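Local structure of sucrose 6(F)-phosphate phosphorylase (Thermoanaerobacterium thermosaccharolyticum DSM 571, 6S9V) at residues 377-382 and 435-440; 475-480 and 484-489; 42-47 and 427-432; 381-384 and 388-391. The protein is a phosphorylase of the alpha-amylase family, built on a closed parallel beta/alpha barrel followed by a C-terminal antiparallel sheet. All coordinates share one frame; numbering follows the deposited sequence.

Contact 1: residues 377-382 and 435-440; sequences AARAIQ and QRLLKL
Arg379 meets Leu437 and Leu440 along the groove between two nearly parallel helices. The N-to-C directions of the segments differ by 14°. The segment axes approach to 10.6 Å, and long side chains bridge the gap.

Arg379 starts with CB, which lies 3.9 Å from both Leu440 CD2 and Leu437 CD1. A methyl of each leucine thus touches the base of the arginine. CG comes closer, 3.7 Å from Leu437 CD1. The chain then bends at chi2 (-74°). CD still touches Leu437 CD1, while the guanidinium moves on past Leu437 CD2, which approaches it obliquely. The guanidinium itself is held by polar partners. NH1 donates to Gln382 OE1 at 2.9 Å, one helical turn later. The amide oxygen lies nearly in the guanidinium plane, 11° out of it. NH2 forms a salt bridge with Asp307 and also bonds to the hydroxyl of Tyr375. The buried charge is therefore paired, and its rotation is fixed from two directions.

Leu440 CD2 also reaches the backbone of the facing helix, 3.7 Å from Ala380 N. The small Ala380 side chain permits this approach; its CB is 4.3 Å from the same methyl.

No hydrogen bond joins the segments; leucine methyls pack on alanine, on the arginine stem and on backbone. Helix 372-384 lies between helix 432-446 and helix 275-285, and strand 485-491 packs on Ala377, Ala380 and Leu440.

Contact 2: residues 475-480 and 484-489; sequences CSLFID and YKTTID
Ser476 to Ile479 pair with Asp489 back to Thr486 in an antiparallel beta hairpin. Backbone hydrogen bonds form the main interaction. The Phe478-Thr487 pair is straight and short. Phe478 N to Thr487 O is 2.7 Å, with an angle at the hydrogen of 170°. Thr487 N to Phe478 O is 2.8 Å, at 176°. Ser476 and Asp489 form a second hydrogen-bonded pair, with Ser476 N to Asp489 O at 2.7 Å. Towards the turn the pairing slackens, and the bond from Tyr484 N to Asp480 O is weak.

The same carbonyl oxygens also receive CA-H...O contacts. Cys475 CA, for example, lies 3.2 Å from Asp489 O.

Apolar contacts gather on the face of Leu477, Ile479, Thr486 and Ile488. Leu477 has CG anti to the backbone N (chi1 171°), and its CD1 reaches diagonally across to Thr486 CG2 at 3.5 Å. The same methyl is 4.1 Å from Ile488 CG1. Ile479 and Thr486 run side by side in the same direction, with Ile479 CG1 3.9 Å from Thr486 CG2. Thr486 OG1 donates to Tyr484 O from above the carbonyl plane.

The face with Ser476 and Asp489 is more polar. Asp489 forms a salt bridge with Lys499, and Ser476 bonds to Thr467. The hairpin is thus two-sided: its apolar face packs on helix 372-384, while Ser476 and Asp489 find partners on the strands to either side.

Contact 3: residues 42-47 and 427-432; sequences EKYFSD and ESVQKN
Tyr44 and Val429 are the closest residues of the two backbones, with 8.4 Å between their CA atoms. Tyr44 ends helix 34-44, and Phe45 is the first residue to depart from helical torsions. On the other side, Ser428 to Lys431 form a type I beta turn, in which Lys431 N bonds to Ser428 O at 3.0 Å. Lys431 then takes the N-cap position of helix 432-446.

The barrel gives this contact its place. Helix 34-44 lies in the chain between the adjacent parallel strands 22-25 and 51-54, as part of a beta-alpha-beta crossover. The turn at Val429 comes nearly 400 residues later, after the last barrel strand. The contact therefore joins the beginning of the barrel to the chain that follows its closure.

Val429 fills the gap with both methyls. CG2 sits over one face of the Tyr44 ring in a CH-pi contact, 4.2 Å from the centroid and 28° off the normal. Its nearest ring atom is Tyr44 CE1 at 3.8 Å. Lys43 CG covers the opposite face, so the ring lies between two aliphatic groups. Val429 CG1, anti to the carbonyl carbon (chi1 -62°), is turned to Phe45, 4.1 Å from Phe45 CZ. Tyr44 CB lies over the centre of the Phe45 ring. Leu438 of helix 432-446 also touches Phe45, and Ile425 of helix 422-428 packs on Tyr44.

Contact 4: residues 381-384 and 388-391; sequences IQFF and IPQV
Phe383 packs against Pro389 and Val391 in the tight part of this contact. The ring crosses both side chains at about a right angle. Its CD1 is 3.7 Å from Pro389 CB, which approaches obliquely. Its CZ is 3.8 Å from Val391 CG2, which lies at the ring edge and in the ring plane. Phe383 has CG beside the backbone N (chi1 -64°), and this carries the ring forward to the strand although its CB does not point there. Leu440 and Ile441 of helix 432-446 also touch the ring, so it is wedged between strand and helix.

Helix 372-384 and strand 388-392 belong to the parallel beta/alpha barrel. The helix leads through a short turn into the strand, the last of the eight. That strand closes the barrel by lying between 302-304 and 22-25.

The polar side is looser and depends on one bond. Gln382 NE2 donates to Gln390 O at 2.9 Å, with an angle of 158° at the hydrogen. The acceptor is near the amide plane of Gln382, but the nitrogen sits above the plane of the Gln390 carbonyl, 40° out of it. Gln382 is extended beyond CG, which lets its amide span the space between helix and strand. NE2 also lies 3.8 Å from Pro389 CB.

Gln390 contributes its backbone here, while its CB points away from the helix. Its amide NE2 bonds to Gln22 OE1, and a bound sulfate ion lies about 4 Å from its side chain.

How the contacts relate
Contacts 1 and 4 share Ile381 and Gln382 on helix 372-384. Contact 1 sets this helix beside helix 432-446, and contact 4 ties its end to a barrel strand. Both are buried, mostly apolar, and satisfy a few polar groups inside. Contact 2 packs on the same part of this helix, where Ile479 CD1 comes 3.5 Å from Ile381 CG1. It lies furthest from the chain centre, is only partly buried, and relies on backbone hydrogen bonds. Contact 3 is buried side-chain packing between segments that are otherwise largely exposed. It meets contact 1 through Leu438 and Phe45 but touches neither contact 2 nor contact 4, whose nearest atoms are about 12 and 9 Å away.

Contact 1: residues 377-382 and 435-440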
loop_
_atom_site.group_PDB
_atom_site.type_symbol
_atom_site.label_atom_id
_atom_site.label_comp_id
_atom_site.label_asym_id
_atom_site.label_seq_id
_atom_site.Cartn_x
_atom_site.Cartn_y
_atom_site.Cartn_z
ATOM N N ALA A 377 16.556 -13.420 -4.033
ATOM C CA ALA A 377 15.615 -14.460 -4.438
ATOM C C ALA A 377 14.175 -14.002 -4.240
ATOM O O ALA A 377 13.318 -14.226 -5.108
ATOM C CB ALA A 377 15.887 -15.749 -3.663
ATOM N N ALA A 378 13.901 -13.333 -3.113
ATOM C CA ALA A 378 12.576 -12.794 -2.832
ATOM C C ALA A 378 12.121 -11.815 -3.908
ATOM O O ALA A 378 10.972 -11.868 -4.373
ATOM C CB ALA A 378 12.583 -12.111 -1.464
ATOM N N ARG A 379 12.997 -10.883 -4.289
ATOM C CA ARG A 379 12.642 -9.907 -5.315
ATOM C C ARG A 379 12.481 -10.574 -6.677
ATOM O O ARG A 379 11.624 -10.172 -7.470
ATOM C CB ARG A 379 13.706 -8.804 -5.381
ATOM C CG ARG A 379 13.711 -7.880 -4.158
ATOM C CD ARG A 379 12.528 -6.917 -4.168
ATOM N NE ARG A 379 12.596 -6.015 -3.021
ATOM C CZ ARG A 379 11.586 -5.292 -2.556
ATOM N NH1 ARG A 379 10.391 -5.337 -3.136
ATOM N NH2 ARG A 379 11.774 -4.523 -1.490
ATOM N N ALA A 380 13.309 -11.580 -6.982
ATOM C CA ALA A 380 13.136 -12.307 -8.236
ATOM C C ALA A 380 11.764 -12.972 -8.290
ATOM O O ALA A 380 11.048 -12.877 -9.300
ATOM C CB ALA A 380 14.244 -13.349 -8.407
ATOM N N ILE A 381 11.377 -13.648 -7.208
ATOM C CA ILE A 381 10.042 -14.234 -7.127
ATOM C C ILE A 381 8.989 -13.158 -7.354
ATOM O O ILE A 381 8.051 -13.334 -8.139
ATOM C CB ILE A 381 9.834 -14.934 -5.775
ATOM C CG1 ILE A 381 10.754 -16.147 -5.633
ATOM C CG2 ILE A 381 8.363 -15.337 -5.630
ATOM C CD1 ILE A 381 10.858 -16.648 -4.192
ATOM N N GLN A 382 9.125 -12.029 -6.654
ATOM C CA GLN A 382 8.166 -10.942 -6.816
ATOM C C GLN A 382 8.077 -10.502 -8.272
ATOM O O GLN A 382 6.981 -10.361 -8.827
ATOM C CB GLN A 382 8.559 -9.752 -5.936
ATOM C CG GLN A 382 7.520 -8.635 -5.963
ATOM C CD GLN A 382 8.080 -7.272 -5.611
ATOM O OE1 GLN A 382 9.177 -7.149 -5.068
ATOM N NE2 GLN A 382 7.306 -6.238 -5.907
ATOM N N GLN A 435 23.369 -2.955 -5.563
ATOM C CA GLN A 435 23.738 -3.010 -6.975
ATOM C C GLN A 435 23.158 -4.255 -7.642
ATOM O O GLN A 435 22.714 -4.199 -8.796
ATOM C CB GLN A 435 25.258 -2.959 -7.128
ATOM C CG GLN A 435 25.886 -1.562 -6.902
ATOM C CD GLN A 435 25.384 -0.480 -7.874
ATOM O OE1 GLN A 435 25.276 -0.706 -9.083
ATOM N NE2 GLN A 435 25.091 0.708 -7.340
ATOM N N ARG A 436 23.133 -5.387 -6.930
ATOM C CA ARG A 436 22.496 -6.583 -7.479
ATOM C C ARG A 436 21.006 -6.366 -7.697
ATOM O O ARG A 436 20.449 -6.807 -8.709
ATOM C CB ARG A 436 22.709 -7.783 -6.559
ATOM C CG ARG A 436 24.134 -8.270 -6.489
ATOM C CD ARG A 436 24.275 -9.304 -5.386
ATOM N NE ARG A 436 23.535 -10.524 -5.685
ATOM C CZ ARG A 436 23.313 -11.500 -4.807
ATOM N NH1 ARG A 436 23.766 -11.397 -3.561
ATOM N NH2 ARG A 436 22.641 -12.584 -5.177
ATOM N N LEU A 437 20.337 -5.710 -6.744
ATOM C CA LEU A 437 18.908 -5.457 -6.880
ATOM C C LEU A 437 18.618 -4.509 -8.039
ATOM O O LEU A 437 17.635 -4.699 -8.770
ATOM C CB LEU A 437 18.352 -4.888 -5.577
ATOM C CG LEU A 437 16.867 -4.519 -5.553
ATOM C CD1 LEU A 437 15.987 -5.663 -6.053
ATOM C CD2 LEU A 437 16.467 -4.096 -4.128
ATOM N N LEU A 438 19.448 -3.481 -8.219
ATOM C CA LEU A 438 19.227 -2.549 -9.317
ATOM C C LEU A 438 19.368 -3.248 -10.666
ATOM O O LEU A 438 18.608 -2.967 -11.600
ATOM C CB LEU A 438 20.199 -1.371 -9.204
ATOM C CG LEU A 438 19.977 -0.459 -7.985
ATOM C CD1 LEU A 438 21.003 0.657 -7.936
ATOM C CD2 LEU A 438 18.573 0.129 -7.988
ATOM N N LYS A 439 20.340 -4.160 -10.789
ATOM C CA LYS A 439 20.501 -4.916 -12.030
ATOM C C LYS A 439 19.283 -5.796 -12.296
ATOM O O LYS A 439 18.803 -5.891 -13.440
ATOM C CB LYS A 439 21.780 -5.758 -11.965
ATOM C CG LYS A 439 22.126 -6.440 -13.276
ATOM C CD LYS A 439 23.469 -7.158 -13.217
ATOM C CE LYS A 439 23.726 -7.939 -14.500
ATOM N NZ LYS A 439 25.032 -8.669 -14.464
ATOM N N LEU A 440 18.772 -6.448 -11.251
ATOM C CA LEU A 440 17.576 -7.268 -11.390
ATOM C C LEU A 440 16.379 -6.419 -11.791
ATOM O O LEU A 440 15.589 -6.817 -12.655
ATOM C CB LEU A 440 17.279 -8.000 -10.081
ATOM C CG LEU A 440 16.012 -8.860 -10.049
ATOM C CD1 LEU A 440 16.130 -10.017 -11.044
ATOM C CD2 LEU A 440 15.735 -9.368 -8.646
#

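Contact 2: residues 475-480 and 484-489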
loop_
_atom_site.group_PDB
_atom_site.type_symbol
_atom_site.label_atom_id
_atom_site.label_comp_id
_atom_site.label_asym_id
_atom_site.label_seq_id
_atom_site.Cartn_x
_atom_site.Cartn_y
_atom_site.Cartn_z
ATOM N N CYS A 475 12.535 -15.891 -20.635
ATOM C CA CYS A 475 13.391 -15.884 -19.453
ATOM C C CYS A 475 12.816 -16.824 -18.406
ATOM O O CYS A 475 11.610 -16.804 -18.137
ATOM C CB CYS A 475 13.558 -14.469 -18.875
ATOM S SG CYS A 475 12.065 -13.563 -18.438
ATOM N N SER A 476 13.683 -17.660 -17.834
ATOM C CA SER A 476 13.291 -18.704 -16.894
ATOM C C SER A 476 14.059 -18.496 -15.597
ATOM O O SER A 476 15.290 -18.594 -15.577
ATOM C CB SER A 476 13.564 -20.094 -17.465
ATOM O OG SER A 476 12.849 -20.276 -18.671
ATOM N N LEU A 477 13.327 -18.187 -14.536
ATOM C CA LEU A 477 13.898 -18.067 -13.204
ATOM C C LEU A 477 14.110 -19.450 -12.618
ATOM O O LEU A 477 13.216 -20.300 -12.671
ATOM C CB LEU A 477 12.959 -17.255 -12.313
ATOM C CG LEU A 477 13.280 -17.197 -10.816
ATOM C CD1 LEU A 477 14.569 -16.415 -10.582
ATOM C CD2 LEU A 477 12.117 -16.595 -10.031
ATOM N N PHE A 478 15.292 -19.682 -12.060
ATOM C CA PHE A 478 15.531 -20.873 -11.264
ATOM C C PHE A 478 16.117 -20.446 -9.930
ATOM O O PHE A 478 17.125 -19.733 -9.900
ATOM C CB PHE A 478 16.475 -21.853 -11.955
ATOM C CG PHE A 478 16.740 -23.086 -11.146
ATOM C CD1 PHE A 478 17.776 -23.124 -10.227
ATOM C CD2 PHE A 478 15.924 -24.194 -11.273
ATOM C CE1 PHE A 478 18.003 -24.248 -9.472
ATOM C CE2 PHE A 478 16.158 -25.331 -10.515
ATOM C CZ PHE A 478 17.190 -25.350 -9.613
ATOM N N ILE A 479 15.494 -20.884 -8.838
ATOM C CA ILE A 479 16.009 -20.662 -7.491
ATOM C C ILE A 479 16.206 -22.014 -6.821
ATOM O O ILE A 479 15.286 -22.840 -6.788
ATOM C CB ILE A 479 15.077 -19.782 -6.637
ATOM C CG1 ILE A 479 14.927 -18.384 -7.234
ATOM C CG2 ILE A 479 15.628 -19.681 -5.190
ATOM C CD1 ILE A 479 13.782 -17.565 -6.636
ATOM N N ASP A 480 17.411 -22.243 -6.311
ATOM C CA ASP A 480 17.696 -23.358 -5.413
ATOM C C ASP A 480 17.470 -22.848 -3.994
ATOM O O ASP A 480 18.266 -22.053 -3.484
ATOM C CB ASP A 480 19.125 -23.854 -5.617
ATOM C CG ASP A 480 19.472 -25.044 -4.738
ATOM O OD1 ASP A 480 18.676 -25.393 -3.838
ATOM O OD2 ASP A 480 20.547 -25.643 -4.968
ATOM N N TYR A 484 19.659 -20.492 -1.985
ATOM C CA TYR A 484 19.109 -19.236 -2.481
ATOM C C TYR A 484 19.829 -18.741 -3.730
ATOM O O TYR A 484 19.641 -17.584 -4.130
ATOM C CB TYR A 484 19.111 -18.149 -1.400
ATOM C CG TYR A 484 18.362 -18.593 -0.172
ATOM C CD1 TYR A 484 16.998 -18.878 -0.226
ATOM C CD2 TYR A 484 19.020 -18.771 1.032
ATOM C CE1 TYR A 484 16.318 -19.317 0.905
ATOM C CE2 TYR A 484 18.350 -19.193 2.156
ATOM C CZ TYR A 484 17.007 -19.472 2.092
ATOM O OH TYR A 484 16.374 -19.909 3.232
ATOM N N LYS A 485 20.605 -19.596 -4.381
ATOM C CA LYS A 485 21.186 -19.237 -5.664
ATOM C C LYS A 485 20.071 -18.997 -6.673
ATOM O O LYS A 485 19.194 -19.847 -6.860
ATOM C CB LYS A 485 22.123 -20.333 -6.160
ATOM C CG LYS A 485 22.932 -19.931 -7.387
ATOM C CD LYS A 485 23.834 -21.058 -7.833
ATOM C CE LYS A 485 24.835 -20.599 -8.869
ATOM N NZ LYS A 485 25.606 -21.754 -9.405
ATOM N N THR A 486 20.111 -17.841 -7.322
ATOM C CA THR A 486 19.045 -17.375 -8.198
ATOM C C THR A 486 19.643 -17.134 -9.573
ATOM O O THR A 486 20.544 -16.300 -9.722
ATOM C CB THR A 486 18.411 -16.095 -7.647
ATOM O OG1 THR A 486 17.852 -16.354 -6.353
ATOM C CG2 THR A 486 17.326 -15.587 -8.570
ATOM N N THR A 487 19.152 -17.868 -10.570
ATOM C CA THR A 487 19.642 -17.758 -11.933
ATOM C C THR A 487 18.469 -17.486 -12.862
ATOM O O THR A 487 17.379 -18.041 -12.681
ATOM C CB THR A 487 20.365 -19.043 -12.368
ATOM O OG1 THR A 487 21.441 -19.325 -11.459
ATOM C CG2 THR A 487 20.925 -18.886 -13.768
ATOM N N ILE A 488 18.707 -16.658 -13.867
ATOM C CA ILE A 488 17.727 -16.385 -14.915
ATOM C C ILE A 488 18.359 -16.785 -16.240
ATOM O O ILE A 488 19.354 -16.186 -16.671
ATOM C CB ILE A 488 17.285 -14.917 -14.928
ATOM C CG1 ILE A 488 16.563 -14.568 -13.627
ATOM C CG2 ILE A 488 16.388 -14.656 -16.141
ATOM C CD1 ILE A 488 16.191 -13.104 -13.505
ATOM N N ASP A 489 17.796 -17.812 -16.875
ATOM C CA ASP A 489 18.198 -18.224 -18.212
ATOM C C ASP A 489 17.318 -17.480 -19.209
ATOM O O ASP A 489 16.090 -17.559 -19.123
ATOM C CB ASP A 489 18.034 -19.730 -18.400
ATOM C CG ASP A 489 19.067 -20.535 -17.636
ATOM O OD1 ASP A 489 20.160 -20.006 -17.360
ATOM O OD2 ASP A 489 18.786 -21.709 -17.325
#

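Contact 3: residues 42-47 and 427-432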
loop_
_atom_site.group_PDB
_atom_site.type_symbol
_atom_site.label_atom_id
_atom_site.label_comp_id
_atom_site.label_asym_id
_atom_site.label_seq_id
_atom_site.Cartn_x
_atom_site.Cartn_y
_atom_site.Cartn_z
ATOM N N GLU A 42 16.892 11.092 -10.808
ATOM C CA GLU A 42 17.674 11.400 -12.000
ATOM C C GLU A 42 19.093 10.859 -11.877
ATOM O O GLU A 42 19.673 10.393 -12.863
ATOM C CB GLU A 42 17.689 12.907 -12.250
ATOM C CG GLU A 42 18.591 13.336 -13.424
ATOM C CD GLU A 42 18.550 14.838 -13.709
ATOM O OE1 GLU A 42 17.586 15.507 -13.294
ATOM O OE2 GLU A 42 19.486 15.347 -14.361
ATOM N N LYS A 43 19.670 10.895 -10.675
ATOM C CA LYS A 43 21.061 10.490 -10.539
ATOM C C LYS A 43 21.216 8.980 -10.680
ATOM O O LYS A 43 22.137 8.508 -11.361
ATOM C CB LYS A 43 21.602 10.958 -9.189
ATOM C CG LYS A 43 23.085 10.747 -8.988
ATOM C CD LYS A 43 23.555 11.431 -7.706
ATOM C CE LYS A 43 25.010 11.117 -7.391
ATOM N NZ LYS A 43 25.943 11.470 -8.502
ATOM N N TYR A 44 20.309 8.202 -10.071
ATOM C CA TYR A 44 20.503 6.764 -9.951
ATOM C C TYR A 44 19.440 5.882 -10.597
ATOM O O TYR A 44 19.731 4.708 -10.863
ATOM C CB TYR A 44 20.549 6.348 -8.466
ATOM C CG TYR A 44 21.530 7.074 -7.591
ATOM C CD1 TYR A 44 22.897 6.876 -7.723
ATOM C CD2 TYR A 44 21.084 7.922 -6.587
ATOM C CE1 TYR A 44 23.792 7.538 -6.901
ATOM C CE2 TYR A 44 21.971 8.579 -5.763
ATOM C CZ TYR A 44 23.319 8.381 -5.918
ATOM O OH TYR A 44 24.193 9.051 -5.084
ATOM N N PHE A 45 18.225 6.385 -10.847
ATOM C CA PHE A 45 17.103 5.472 -11.039
ATOM C C PHE A 45 16.235 5.784 -12.249
ATOM O O PHE A 45 15.088 5.315 -12.311
ATOM C CB PHE A 45 16.208 5.470 -9.788
ATOM C CG PHE A 45 16.943 5.214 -8.500
ATOM C CD1 PHE A 45 17.762 4.118 -8.360
ATOM C CD2 PHE A 45 16.772 6.057 -7.411
ATOM C CE1 PHE A 45 18.437 3.878 -7.172
ATOM C CE2 PHE A 45 17.436 5.821 -6.218
ATOM C CZ PHE A 45 18.261 4.724 -6.095
ATOM N N SER A 46 16.750 6.523 -13.228
ATOM C CA SER A 46 15.897 6.985 -14.318
ATOM C C SER A 46 15.232 5.821 -15.054
ATOM O O SER A 46 14.056 5.914 -15.427
ATOM C CB SER A 46 16.692 7.867 -15.277
ATOM O OG SER A 46 16.831 9.156 -14.711
ATOM N N ASP A 47 15.969 4.740 -15.319
ATOM C CA ASP A 47 15.385 3.578 -15.985
ATOM C C ASP A 47 15.170 2.430 -15.007
ATOM O O ASP A 47 14.884 1.300 -15.420
ATOM C CB ASP A 47 16.239 3.136 -17.175
ATOM C CG ASP A 47 17.628 2.684 -16.770
ATOM O OD1 ASP A 47 18.099 3.068 -15.680
ATOM O OD2 ASP A 47 18.238 1.928 -17.543
ATOM N N GLU A 427 25.935 6.434 -0.106
ATOM C CA GLU A 427 26.632 5.277 0.450
ATOM C C GLU A 427 25.866 3.986 0.184
ATOM O O GLU A 427 26.454 2.976 -0.225
ATOM C CB GLU A 427 26.841 5.453 1.956
ATOM C CG GLU A 427 27.921 6.426 2.337
ATOM C CD GLU A 427 29.315 5.835 2.186
ATOM O OE1 GLU A 427 29.683 4.911 2.954
ATOM O OE2 GLU A 427 30.036 6.293 1.284
ATOM N N SER A 428 24.549 4.000 0.411
ATOM C CA SER A 428 23.777 2.767 0.360
ATOM C C SER A 428 23.750 2.166 -1.040
ATOM O O SER A 428 23.807 0.940 -1.188
ATOM C CB SER A 428 22.346 3.026 0.838
ATOM O OG SER A 428 22.300 3.264 2.230
ATOM N N VAL A 429 23.664 3.003 -2.081
ATOM C CA VAL A 429 23.523 2.469 -3.432
ATOM C C VAL A 429 24.781 1.741 -3.877
ATOM O O VAL A 429 24.742 0.980 -4.848
ATOM C CB VAL A 429 23.169 3.569 -4.454
ATOM C CG1 VAL A 429 21.841 4.189 -4.117
ATOM C CG2 VAL A 429 24.265 4.627 -4.533
ATOM N N GLN A 430 25.903 1.955 -3.189
ATOM C CA GLN A 430 27.139 1.267 -3.521
ATOM C C GLN A 430 27.237 -0.116 -2.893
ATOM O O GLN A 430 28.119 -0.890 -3.284
ATOM C CB GLN A 430 28.330 2.131 -3.095
ATOM C CG GLN A 430 28.339 3.486 -3.787
ATOM C CD GLN A 430 29.570 4.310 -3.474
ATOM O OE1 GLN A 430 30.686 3.965 -3.865
ATOM N NE2 GLN A 430 29.368 5.421 -2.776
ATOM N N LYS A 431 26.348 -0.458 -1.963
ATOM C CA LYS A 431 26.373 -1.786 -1.363
ATOM C C LYS A 431 26.132 -2.848 -2.427
ATOM O O LYS A 431 25.313 -2.667 -3.332
ATOM C CB LYS A 431 25.314 -1.908 -0.271
ATOM C CG LYS A 431 25.550 -1.013 0.929
ATOM C CD LYS A 431 24.817 -1.546 2.149
ATOM C CE LYS A 431 23.315 -1.307 2.058
ATOM N NZ LYS A 431 22.606 -1.804 3.278
ATOM N N ASN A 432 26.850 -3.967 -2.309
ATOM C CA ASN A 432 26.733 -5.020 -3.312
ATOM C C ASN A 432 25.291 -5.486 -3.472
ATOM O O ASN A 432 24.824 -5.685 -4.600
ATOM C CB ASN A 432 27.628 -6.204 -2.952
ATOM C CG ASN A 432 27.579 -7.303 -3.995
ATOM O OD1 ASN A 432 26.929 -8.330 -3.805
ATOM N ND2 ASN A 432 28.253 -7.084 -5.115
#

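Contact 4: residues 381-384 and 388-391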
loop_
_atom_site.group_PDB
_atom_site.type_symbol
_atom_site.label_atom_id
_atom_site.label_comp_id
_atom_site.label_asym_id
_atom_site.label_seq_id
_atom_site.Cartn_x
_atom_site.Cartn_y
_atom_site.Cartn_z
ATOM N N ILE A 381 11.377 -13.648 -7.208
ATOM C CA ILE A 381 10.042 -14.234 -7.127
ATOM C C ILE A 381 8.989 -13.158 -7.354
ATOM O O ILE A 381 8.051 -13.334 -8.139
ATOM C CB ILE A 381 9.834 -14.934 -5.775
ATOM C CG1 ILE A 381 10.754 -16.147 -5.633
ATOM C CG2 ILE A 381 8.363 -15.337 -5.630
ATOM C CD1 ILE A 381 10.858 -16.648 -4.192
ATOM N N GLN A 382 9.125 -12.029 -6.654
ATOM C CA GLN A 382 8.166 -10.942 -6.816
ATOM C C GLN A 382 8.077 -10.502 -8.272
ATOM O O GLN A 382 6.981 -10.361 -8.827
ATOM C CB GLN A 382 8.559 -9.752 -5.936
ATOM C CG GLN A 382 7.520 -8.635 -5.963
ATOM C CD GLN A 382 8.080 -7.272 -5.611
ATOM O OE1 GLN A 382 9.177 -7.149 -5.068
ATOM N NE2 GLN A 382 7.306 -6.238 -5.907
ATOM N N PHE A 383 9.230 -10.281 -8.908
ATOM C CA PHE A 383 9.239 -9.734 -10.259
ATOM C C PHE A 383 8.764 -10.749 -11.294
ATOM O O PHE A 383 8.268 -10.357 -12.357
ATOM C CB PHE A 383 10.640 -9.241 -10.620
ATOM C CG PHE A 383 11.134 -8.085 -9.773
ATOM C CD1 PHE A 383 10.276 -7.381 -8.942
ATOM C CD2 PHE A 383 12.468 -7.716 -9.810
ATOM C CE1 PHE A 383 10.740 -6.333 -8.167
ATOM C CE2 PHE A 383 12.938 -6.661 -9.044
ATOM C CZ PHE A 383 12.078 -5.970 -8.218
ATOM N N PHE A 384 8.896 -12.051 -11.011
ATOM C CA PHE A 384 8.381 -13.081 -11.905
ATOM C C PHE A 384 6.907 -13.396 -11.665
ATOM O O PHE A 384 6.316 -14.139 -12.450
ATOM C CB PHE A 384 9.211 -14.373 -11.779
ATOM C CG PHE A 384 10.385 -14.413 -12.717
ATOM C CD1 PHE A 384 11.500 -13.620 -12.488
ATOM C CD2 PHE A 384 10.357 -15.207 -13.844
ATOM C CE1 PHE A 384 12.569 -13.635 -13.364
ATOM C CE2 PHE A 384 11.413 -15.217 -14.730
ATOM C CZ PHE A 384 12.520 -14.437 -14.493
ATOM N N ILE A 388 1.914 -5.774 -11.305
ATOM C CA ILE A 388 2.794 -4.600 -11.396
ATOM C C ILE A 388 3.661 -4.585 -10.155
ATOM O O ILE A 388 3.143 -4.442 -9.040
ATOM C CB ILE A 388 1.972 -3.302 -11.508
ATOM C CG1 ILE A 388 1.039 -3.366 -12.715
ATOM C CG2 ILE A 388 2.909 -2.098 -11.566
ATOM C CD1 ILE A 388 1.758 -3.461 -14.034
ATOM N N PRO A 389 4.992 -4.722 -10.286
ATOM C CA PRO A 389 5.858 -4.815 -9.101
ATOM C C PRO A 389 6.227 -3.447 -8.539
ATOM O O PRO A 389 6.621 -2.541 -9.276
ATOM C CB PRO A 389 7.098 -5.553 -9.621
ATOM C CG PRO A 389 7.059 -5.430 -11.124
ATOM C CD PRO A 389 5.748 -4.819 -11.548
ATOM N N GLN A 390 6.115 -3.320 -7.215
ATOM C CA GLN A 390 6.491 -2.124 -6.476
ATOM C C GLN A 390 7.601 -2.456 -5.498
ATOM O O GLN A 390 7.572 -3.512 -4.857
ATOM C CB GLN A 390 5.304 -1.553 -5.701
ATOM C CG GLN A 390 4.131 -1.189 -6.577
ATOM C CD GLN A 390 3.110 -0.365 -5.846
ATOM O OE1 GLN A 390 2.760 -0.665 -4.710
ATOM N NE2 GLN A 390 2.622 0.687 -6.494
ATOM N N VAL A 391 8.572 -1.552 -5.389
ATOM C CA VAL A 391 9.690 -1.686 -4.458
ATOM C C VAL A 391 9.647 -0.504 -3.497
ATOM O O VAL A 391 9.698 0.659 -3.925
ATOM C CB VAL A 391 11.045 -1.747 -5.184
ATOM C CG1 VAL A 391 12.204 -1.743 -4.178
ATOM C CG2 VAL A 391 11.120 -2.990 -6.064
#